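Local coordinates for protein alkane monooxygenase (Geobacillus thermodenitrificans, PDB 3B9O) that belongs to the luciferase-like monooxygenase family, has a TIM-barrel fold and binds flavin mononucleotide, at residues 171-176 with 219-224; 122-127 with 213-218. All blocks are in the same frame, centred on the assembly; numbering follows the deposited sequence.

Interaction 1 (171-176 with 219-224); sequences LWEGSW and QRTPVI
Arg-220 and Trp-172 lead a buried contact, half polar and half aromatic packing, between the C-terminal turn of helix 154-174 and the loop that runs into strand 223-227. The arginine, extended from CG to NE, lies along the helix end and puts its guanidinium among backbone carbonyls. Arg-220 NH1 donates to Trp-172 O at 2.9 Å, fairly straight at 157° and close to the guanidinium plane. Both end nitrogens of Arg-220 then converge on one atom, Trp-176 O, with NH2 nearer at 2.8 Å and NH1 at 3.0 Å. A water accepts from Trp-176 N and, weakly, from Arg-220 NH1, and probably donates to Leu-171 O. The positive group therefore sits where the helix dipole would probably welcome it, and NH2 also forms a salt bridge with Asp-178.

In the chain, helix 154-174 comes between strands 130-135 and 223-227, parallel neighbours in the barrel, so this loop closes a beta-alpha-beta crossover of the TIM barrel. Trp-172 packs where that loop turns in toward the strand. CD of Pro-222 sits 3.5 Å from the centroid of the Trp-172 six-membered ring, only 12° off its normal, a CH-pi contact. Arg-220 O lies over the same face, while indole NE1 is held elsewhere, by Ala-116 O of helix 112-125. Thr-221 CG2 touches CE3 of Trp-172 at 3.6 Å.

With OG1 beside its own backbone N (chi1 -60°), Thr-221 turns the hydroxyl to Glu-173. Thr-221 OG1 donates to Glu-173 OE1 at 2.7 Å, on the anti lone pair. The glutamate chain, bent at chi2, brings OE1 back to the loop; a second water donates to this oxygen and to Gln-219 O. Its other oxygen, OE2, forms a salt bridge with Arg-434, near the modelled C-terminus.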
ATOM      1  N   LEU A 171       9.694  19.039  -7.259  1.00 14.76           N
ATOM      2  CA  LEU A 171      10.080  19.417  -5.880  1.00 12.90           C
ATOM      3  C   LEU A 171      11.177  18.539  -5.261  1.00 11.12           C
ATOM      4  O   LEU A 171      12.199  19.016  -4.746  1.00 13.02           O
ATOM      5  CB  LEU A 171       8.819  19.462  -4.971  1.00 11.93           C
ATOM      6  CG  LEU A 171       7.746  20.498  -5.363  1.00 11.64           C
ATOM      7  CD1 LEU A 171       6.461  20.303  -4.569  1.00 13.45           C
ATOM      8  CD2 LEU A 171       8.293  21.971  -5.210  1.00 15.96           C
ATOM      9  N   TRP A 172      10.970  17.238  -5.336  1.00 14.42           N
ATOM     10  CA  TRP A 172      11.845  16.288  -4.677  1.00 18.44           C
ATOM     11  C   TRP A 172      13.207  16.076  -5.325  1.00 22.32           C
ATOM     12  O   TRP A 172      14.166  15.837  -4.621  1.00 15.58           O
ATOM     13  CB  TRP A 172      11.143  14.935  -4.575  1.00 10.73           C
ATOM     14  CG  TRP A 172       9.996  14.905  -3.609  1.00 10.18           C
ATOM     15  CD1 TRP A 172       9.888  15.612  -2.450  1.00 13.30           C
ATOM     16  CD2 TRP A 172       8.851  14.040  -3.669  1.00 10.99           C
ATOM     17  NE1 TRP A 172       8.717  15.280  -1.804  1.00 12.90           N
ATOM     18  CE2 TRP A 172       8.072  14.302  -2.514  1.00 15.80           C
ATOM     19  CE3 TRP A 172       8.394  13.078  -4.599  1.00 12.61           C
ATOM     20  CZ2 TRP A 172       6.840  13.668  -2.280  1.00 12.61           C
ATOM     21  CZ3 TRP A 172       7.188  12.435  -4.369  1.00 16.10           C
ATOM     22  CH2 TRP A 172       6.417  12.728  -3.205  1.00 16.16           C
ATOM     23  N   GLU A 173      13.253  16.142  -6.659  1.00 17.02           N
ATOM     24  CA  GLU A 173      14.415  15.760  -7.456  1.00 16.64           C
ATOM     25  C   GLU A 173      15.122  16.962  -8.039  1.00 13.05           C
ATOM     26  O   GLU A 173      16.331  16.934  -8.223  1.00 17.51           O
ATOM     27  CB  GLU A 173      14.014  14.867  -8.642  1.00 17.68           C
ATOM     28  CG  GLU A 173      13.343  13.509  -8.275  1.00 16.25           C
ATOM     29  CD  GLU A 173      14.326  12.551  -7.616  1.00 23.98           C
ATOM     30  OE1 GLU A 173      13.881  11.749  -6.783  1.00 25.75           O
ATOM     31  OE2 GLU A 173      15.526  12.605  -7.940  1.00 19.48           O
ATOM     32  N   GLY A 174      14.367  17.995  -8.354  1.00 17.52           N
ATOM     33  CA  GLY A 174      14.941  19.108  -9.139  1.00 19.37           C
ATOM     34  C   GLY A 174      15.124  20.468  -8.453  1.00 24.96           C
ATOM     35  O   GLY A 174      15.911  21.327  -8.911  1.00 24.12           O
ATOM     36  N   SER A 175      14.389  20.710  -7.384  1.00 14.44           N
ATOM     37  CA  SER A 175      14.417  22.035  -6.805  1.00 14.38           C
ATOM     38  C   SER A 175      15.745  22.370  -6.115  1.00 13.83           C
ATOM     39  O   SER A 175      16.328  23.441  -6.353  1.00 15.52           O
ATOM     40  CB  SER A 175      13.219  22.216  -5.902  1.00 14.56           C
ATOM     41  OG  SER A 175      13.223  23.488  -5.285  1.00 15.80           O
ATOM     42  N   TRP A 176      16.227  21.479  -5.260  1.00 16.12           N
ATOM     43  CA  TRP A 176      17.494  21.673  -4.561  1.00 19.95           C
ATOM     44  C   TRP A 176      18.460  20.682  -5.167  1.00 21.58           C
ATOM     45  O   TRP A 176      18.120  19.514  -5.281  1.00 19.24           O
ATOM     46  CB  TRP A 176      17.378  21.330  -3.067  1.00 16.50           C
ATOM     47  CG  TRP A 176      16.477  22.246  -2.267  1.00 18.73           C
ATOM     48  CD1 TRP A 176      15.185  22.643  -2.597  1.00 22.20           C
ATOM     49  CD2 TRP A 176      16.780  22.883  -1.029  1.00 12.32           C
ATOM     50  NE1 TRP A 176      14.714  23.491  -1.646  1.00 14.49           N
ATOM     51  CE2 TRP A 176      15.658  23.630  -0.660  1.00  9.99           C
ATOM     52  CE3 TRP A 176      17.902  22.879  -0.174  1.00 13.11           C
ATOM     53  CZ2 TRP A 176      15.612  24.381   0.530  1.00 14.22           C
ATOM     54  CZ3 TRP A 176      17.852  23.624   1.002  1.00  8.33           C
ATOM     55  CH2 TRP A 176      16.721  24.370   1.341  1.00 12.71           C
ATOM     56  N   GLN A 219      16.341   9.350   0.080  1.00 15.90           N
ATOM     57  CA  GLN A 219      15.727   8.827  -1.138  1.00 14.41           C
ATOM     58  C   GLN A 219      15.290   9.893  -2.132  1.00 12.21           C
ATOM     59  O   GLN A 219      15.012   9.560  -3.299  1.00 15.01           O
ATOM     60  CB  GLN A 219      14.498   8.017  -0.764  1.00 13.74           C
ATOM     61  CG  GLN A 219      14.820   6.755   0.001  1.00 17.29           C
ATOM     62  CD  GLN A 219      13.606   5.873   0.238  1.00 15.66           C
ATOM     63  OE1 GLN A 219      12.641   6.277   0.881  1.00 18.86           O
ATOM     64  NE2 GLN A 219      13.681   4.664  -0.217  1.00  6.77           N
ATOM     65  N   ARG A 220      15.149  11.126  -1.631  1.00 14.71           N
ATOM     66  CA  ARG A 220      14.488  12.262  -2.283  1.00 22.37           C
ATOM     67  C   ARG A 220      13.014  11.991  -2.572  1.00 11.18           C
ATOM     68  O   ARG A 220      12.168  12.536  -1.876  1.00 18.98           O
ATOM     69  CB  ARG A 220      15.242  12.786  -3.536  1.00 14.81           C
ATOM     70  CG  ARG A 220      16.603  13.530  -3.268  1.00 10.76           C
ATOM     71  CD  ARG A 220      17.063  13.969  -4.676  1.00 20.97           C
ATOM     72  NE  ARG A 220      18.204  14.873  -4.738  1.00 15.52           N
ATOM     73  CZ  ARG A 220      18.106  16.199  -4.777  1.00 13.19           C
ATOM     74  NH1 ARG A 220      16.921  16.786  -4.713  1.00 12.27           N
ATOM     75  NH2 ARG A 220      19.210  16.943  -4.885  1.00 17.68           N
ATOM     76  N   THR A 221      12.703  11.203  -3.611  1.00 14.99           N
ATOM     77  CA  THR A 221      11.338  10.731  -3.870  1.00 16.39           C
ATOM     78  C   THR A 221      11.111   9.442  -3.036  1.00 15.73           C
ATOM     79  O   THR A 221      11.950   8.526  -3.071  1.00 13.18           O
ATOM     80  CB  THR A 221      11.107  10.480  -5.382  1.00 16.06           C
ATOM     81  OG1 THR A 221      11.317  11.704  -6.105  1.00 13.54           O
ATOM     82  CG2 THR A 221       9.732   9.888  -5.665  1.00 15.14           C
ATOM     83  N   PRO A 222       9.986   9.360  -2.293  1.00 13.59           N
ATOM     84  CA  PRO A 222       9.664   8.083  -1.579  1.00 12.33           C
ATOM     85  C   PRO A 222       9.544   6.934  -2.603  1.00 14.10           C
ATOM     86  O   PRO A 222       9.259   7.187  -3.789  1.00 11.85           O
ATOM     87  CB  PRO A 222       8.285   8.355  -0.958  1.00 11.55           C
ATOM     88  CG  PRO A 222       8.161   9.837  -0.891  1.00 19.82           C
ATOM     89  CD  PRO A 222       8.940  10.370  -2.102  1.00 15.21           C
ATOM     90  N   VAL A 223       9.767   5.696  -2.171  1.00 12.84           N
ATOM     91  CA  VAL A 223       9.483   4.566  -3.029  1.00  9.76           C
ATOM     92  C   VAL A 223       8.034   4.679  -3.468  1.00 14.11           C
ATOM     93  O   VAL A 223       7.122   4.886  -2.626  1.00 12.41           O
ATOM     94  CB  VAL A 223       9.758   3.218  -2.334  1.00 12.69           C
ATOM     95  CG1 VAL A 223       9.215   2.087  -3.215  1.00 12.52           C
ATOM     96  CG2 VAL A 223      11.268   3.053  -2.158  1.00 16.83           C
ATOM     97  N   ILE A 224       7.809   4.586  -4.780  1.00 12.75           N
ATOM     98  CA  ILE A 224       6.454   4.790  -5.332  1.00  6.10           C
ATOM     99  C   ILE A 224       5.684   3.488  -5.528  1.00  9.78           C
ATOM    100  O   ILE A 224       6.048   2.647  -6.342  1.00 13.39           O
ATOM    101  CB  ILE A 224       6.477   5.566  -6.712  1.00 13.62           C
ATOM    102  CG1 ILE A 224       7.251   6.899  -6.596  1.00 14.65           C
ATOM    103  CG2 ILE A 224       4.964   5.738  -7.238  1.00 18.05           C
ATOM    104  CD1 ILE A 224       6.639   7.911  -5.579  1.00 20.80           C
TER
HETATM  105  O   HOH W   1      15.005  19.066  -4.422  1.00 12.50           O
HETATM  106  O   HOH W   2      15.190   9.573  -6.214  1.00 15.97           O

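Interaction 2 (122-127 with 213-218); sequences LDHLTK and LCEPSP
Ser-217 fits tightly against two consecutive residues of helix 112-125, Asp-123 and His-124. Its CB stands 3.5 Å from the centroid of the His-124 imidazole, 13° off the normal, a CH-pi contact over the middle of one face. At the ring edge, His-124 NE2 donates to Glu-215 O at 3.0 Å, approaching from above that carbonyl's plane. His-124 CE1 lies beside Pro-216 O at 3.2 Å. Meanwhile Ser-217 OG, set between its backbone N and carbonyl carbon (chi1 63°), donates to Asp-123 OD2; the modelled length of 2.4 Å is doubtful in its exact value.

Toward solvent the packing slackens. Pro-218 CG comes no nearer than 4.0 Å to Lys-127 C, just where a Schellman motif ends the helix. The side chain of exposed Lys-127 folds back on its own helix, NZ reaching His-124 O at 2.8 Å, and Glu-215 sends OE1 off to a salt bridge with Arg-183.

With NE2 acting as donor, the imidazole must carry a hydrogen there, and its rotation is fixed from face and edge together. Asp-123 OD2 probably also accepts from Gln-219 N, consistent with an ionised carboxylate.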
ATOM      1  N   LEU A 122       9.197  12.908   6.370  1.00 12.68           N
ATOM      2  CA  LEU A 122       9.301  11.499   6.756  1.00  9.11           C
ATOM      3  C   LEU A 122      10.530  10.843   6.150  1.00 16.39           C
ATOM      4  O   LEU A 122      11.130  10.006   6.792  1.00 13.04           O
ATOM      5  CB  LEU A 122       8.044  10.710   6.413  1.00  8.01           C
ATOM      6  CG  LEU A 122       6.753  11.201   7.081  1.00 13.09           C
ATOM      7  CD1 LEU A 122       5.487  10.483   6.490  1.00  9.93           C
ATOM      8  CD2 LEU A 122       6.824  11.048   8.644  1.00 16.01           C
ATOM      9  N   ASP A 123      10.901  11.205   4.919  1.00 10.69           N
ATOM     10  CA  ASP A 123      12.115  10.649   4.335  1.00 11.15           C
ATOM     11  C   ASP A 123      13.372  10.988   5.172  1.00 14.88           C
ATOM     12  O   ASP A 123      14.267  10.151   5.311  1.00 15.04           O
ATOM     13  CB  ASP A 123      12.306  11.086   2.864  1.00 11.04           C
ATOM     14  CG  ASP A 123      13.316  10.190   2.127  1.00 13.86           C
ATOM     15  OD1 ASP A 123      13.161   8.980   2.270  1.00 12.20           O
ATOM     16  OD2 ASP A 123      14.206  10.682   1.375  1.00 11.79           O
ATOM     17  N   HIS A 124      13.444  12.225   5.675  1.00 13.10           N
ATOM     18  CA  HIS A 124      14.482  12.609   6.661  1.00 12.24           C
ATOM     19  C   HIS A 124      14.317  11.842   7.983  1.00 13.88           C
ATOM     20  O   HIS A 124      15.284  11.181   8.455  1.00 13.58           O
ATOM     21  CB  HIS A 124      14.423  14.123   6.975  1.00 10.38           C
ATOM     22  CG  HIS A 124      14.990  14.990   5.891  1.00 12.87           C
ATOM     23  ND1 HIS A 124      16.306  14.901   5.487  1.00 10.99           N
ATOM     24  CD2 HIS A 124      14.426  15.959   5.129  1.00 10.41           C
ATOM     25  CE1 HIS A 124      16.526  15.768   4.512  1.00 14.27           C
ATOM     26  NE2 HIS A 124      15.396  16.403   4.254  1.00 12.86           N
ATOM     27  N   LEU A 125      13.139  11.943   8.597  1.00 13.20           N
ATOM     28  CA  LEU A 125      12.956  11.415   9.986  1.00 11.59           C
ATOM     29  C   LEU A 125      13.224   9.875  10.001  1.00 16.72           C
ATOM     30  O   LEU A 125      13.911   9.358  10.896  1.00 14.26           O
ATOM     31  CB  LEU A 125      11.560  11.744  10.509  1.00  9.25           C
ATOM     32  CG  LEU A 125      11.301  13.244  10.731  1.00  6.72           C
ATOM     33  CD1 LEU A 125       9.823  13.405  11.199  1.00  7.85           C
ATOM     34  CD2 LEU A 125      12.377  13.829  11.678  1.00  9.55           C
ATOM     35  N   THR A 126      12.747   9.177   8.962  1.00 11.38           N
ATOM     36  CA  THR A 126      12.916   7.714   8.824  1.00 10.27           C
ATOM     37  C   THR A 126      14.248   7.293   8.219  1.00 15.70           C
ATOM     38  O   THR A 126      14.521   6.079   8.114  1.00 11.71           O
ATOM     39  CB  THR A 126      11.805   7.048   7.956  1.00 10.45           C
ATOM     40  OG1 THR A 126      11.996   7.435   6.580  1.00 15.39           O
ATOM     41  CG2 THR A 126      10.431   7.468   8.442  1.00 12.50           C
ATOM     42  N   LYS A 127      15.068   8.276   7.815  1.00 14.10           N
ATOM     43  CA  LYS A 127      16.349   7.998   7.179  1.00 16.81           C
ATOM     44  C   LYS A 127      16.168   7.112   5.921  1.00 14.84           C
ATOM     45  O   LYS A 127      16.844   6.088   5.716  1.00 13.17           O
ATOM     46  CB  LYS A 127      17.370   7.464   8.202  1.00 14.81           C
ATOM     47  CG  LYS A 127      17.872   8.544   9.199  1.00 15.41           C
ATOM     48  CD  LYS A 127      18.629   9.672   8.440  1.00 19.26           C
ATOM     49  CE  LYS A 127      18.986  10.881   9.367  1.00 16.96           C
ATOM     50  NZ  LYS A 127      17.793  11.739   9.613  1.00 22.20           N
ATOM     51  N   LEU A 213      10.326  23.386  -0.044  1.00 16.13           N
ATOM     52  CA  LEU A 213      10.655  23.891   1.294  1.00 18.09           C
ATOM     53  C   LEU A 213      11.754  23.066   1.994  1.00 13.51           C
ATOM     54  O   LEU A 213      12.348  23.531   2.945  1.00 14.89           O
ATOM     55  CB  LEU A 213       9.371  23.907   2.155  1.00 13.82           C
ATOM     56  CG  LEU A 213       8.312  24.998   1.792  1.00 23.18           C
ATOM     57  CD1 LEU A 213       6.977  24.805   2.534  1.00 16.40           C
ATOM     58  CD2 LEU A 213       8.834  26.464   1.956  1.00 24.02           C
ATOM     59  N   CYS A 214      12.013  21.848   1.510  1.00 17.70           N
ATOM     60  CA  CYS A 214      12.898  20.901   2.189  1.00 14.11           C
ATOM     61  C   CYS A 214      14.209  20.637   1.438  1.00 18.08           C
ATOM     62  O   CYS A 214      14.292  20.683   0.196  1.00 15.16           O
ATOM     63  CB  CYS A 214      12.160  19.553   2.424  1.00 13.78           C
ATOM     64  SG  CYS A 214      10.476  19.719   2.977  1.00 15.48           S
ATOM     65  N   GLU A 215      15.244  20.345   2.202  1.00 12.75           N
ATOM     66  CA  GLU A 215      16.540  20.016   1.632  1.00 11.40           C
ATOM     67  C   GLU A 215      16.513  18.564   1.175  1.00 16.77           C
ATOM     68  O   GLU A 215      15.644  17.806   1.653  1.00 15.46           O
ATOM     69  CB  GLU A 215      17.655  20.257   2.629  1.00  8.49           C
ATOM     70  CG  GLU A 215      17.738  19.208   3.803  1.00 19.78           C
ATOM     71  CD  GLU A 215      18.851  19.586   4.768  1.00 20.64           C
ATOM     72  OE1 GLU A 215      19.992  19.148   4.491  1.00 17.09           O
ATOM     73  OE2 GLU A 215      18.593  20.325   5.776  1.00 13.05           O
ATOM     74  N   PRO A 216      17.428  18.182   0.237  1.00 18.12           N
ATOM     75  CA  PRO A 216      17.506  16.767  -0.213  1.00 17.27           C
ATOM     76  C   PRO A 216      17.591  15.737   0.948  1.00 19.83           C
ATOM     77  O   PRO A 216      18.389  15.890   1.898  1.00 13.73           O
ATOM     78  CB  PRO A 216      18.751  16.725  -1.115  1.00 12.12           C
ATOM     79  CG  PRO A 216      18.875  18.136  -1.647  1.00 16.85           C
ATOM     80  CD  PRO A 216      18.377  19.051  -0.498  1.00 13.85           C
ATOM     81  N   SER A 217      16.731  14.720   0.848  1.00 13.94           N
ATOM     82  CA  SER A 217      16.630  13.682   1.880  1.00 13.54           C
ATOM     83  C   SER A 217      17.234  12.414   1.253  1.00 19.53           C
ATOM     84  O   SER A 217      17.538  12.453   0.017  1.00 15.20           O
ATOM     85  CB  SER A 217      15.175  13.527   2.270  1.00 16.32           C
ATOM     86  OG  SER A 217      14.427  13.068   1.131  1.00 14.16           O
ATOM     87  N   PRO A 218      17.441  11.313   2.043  1.00 14.08           N
ATOM     88  CA  PRO A 218      18.165  10.130   1.522  1.00  9.03           C
ATOM     89  C   PRO A 218      17.648   9.542   0.202  1.00 12.57           C
ATOM     90  O   PRO A 218      18.431   9.295  -0.689  1.00 15.17           O
ATOM     91  CB  PRO A 218      18.058   9.119   2.697  1.00 13.32           C
ATOM     92  CG  PRO A 218      18.072  10.025   3.882  1.00 14.03           C
ATOM     93  CD  PRO A 218      17.077  11.087   3.469  1.00 12.25           C
TER

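Overall arrangement
The centres of interactions 1 and 2 are about 9 Å apart, and their segments alternate along the chain. Segments 213-218 and 219-224 are one continuous run of chain, a loop that passes into strand 223-227, pinned first to helix 112-125 and then to helix 154-174. Asp-123 ties interaction 2 directly to the first residue of segment 219-224. Trp-176 adds a second junction, with CB 3.6 Å from Pro-216 CD. Both centres lie about 19 to 20 Å from the chain centre, close to where the chain enters strands 130-135 and 223-227. TIM barrels usually bind cofactors at the other ends of their strands, so these contacts probably lie away from flavin mononucleotide.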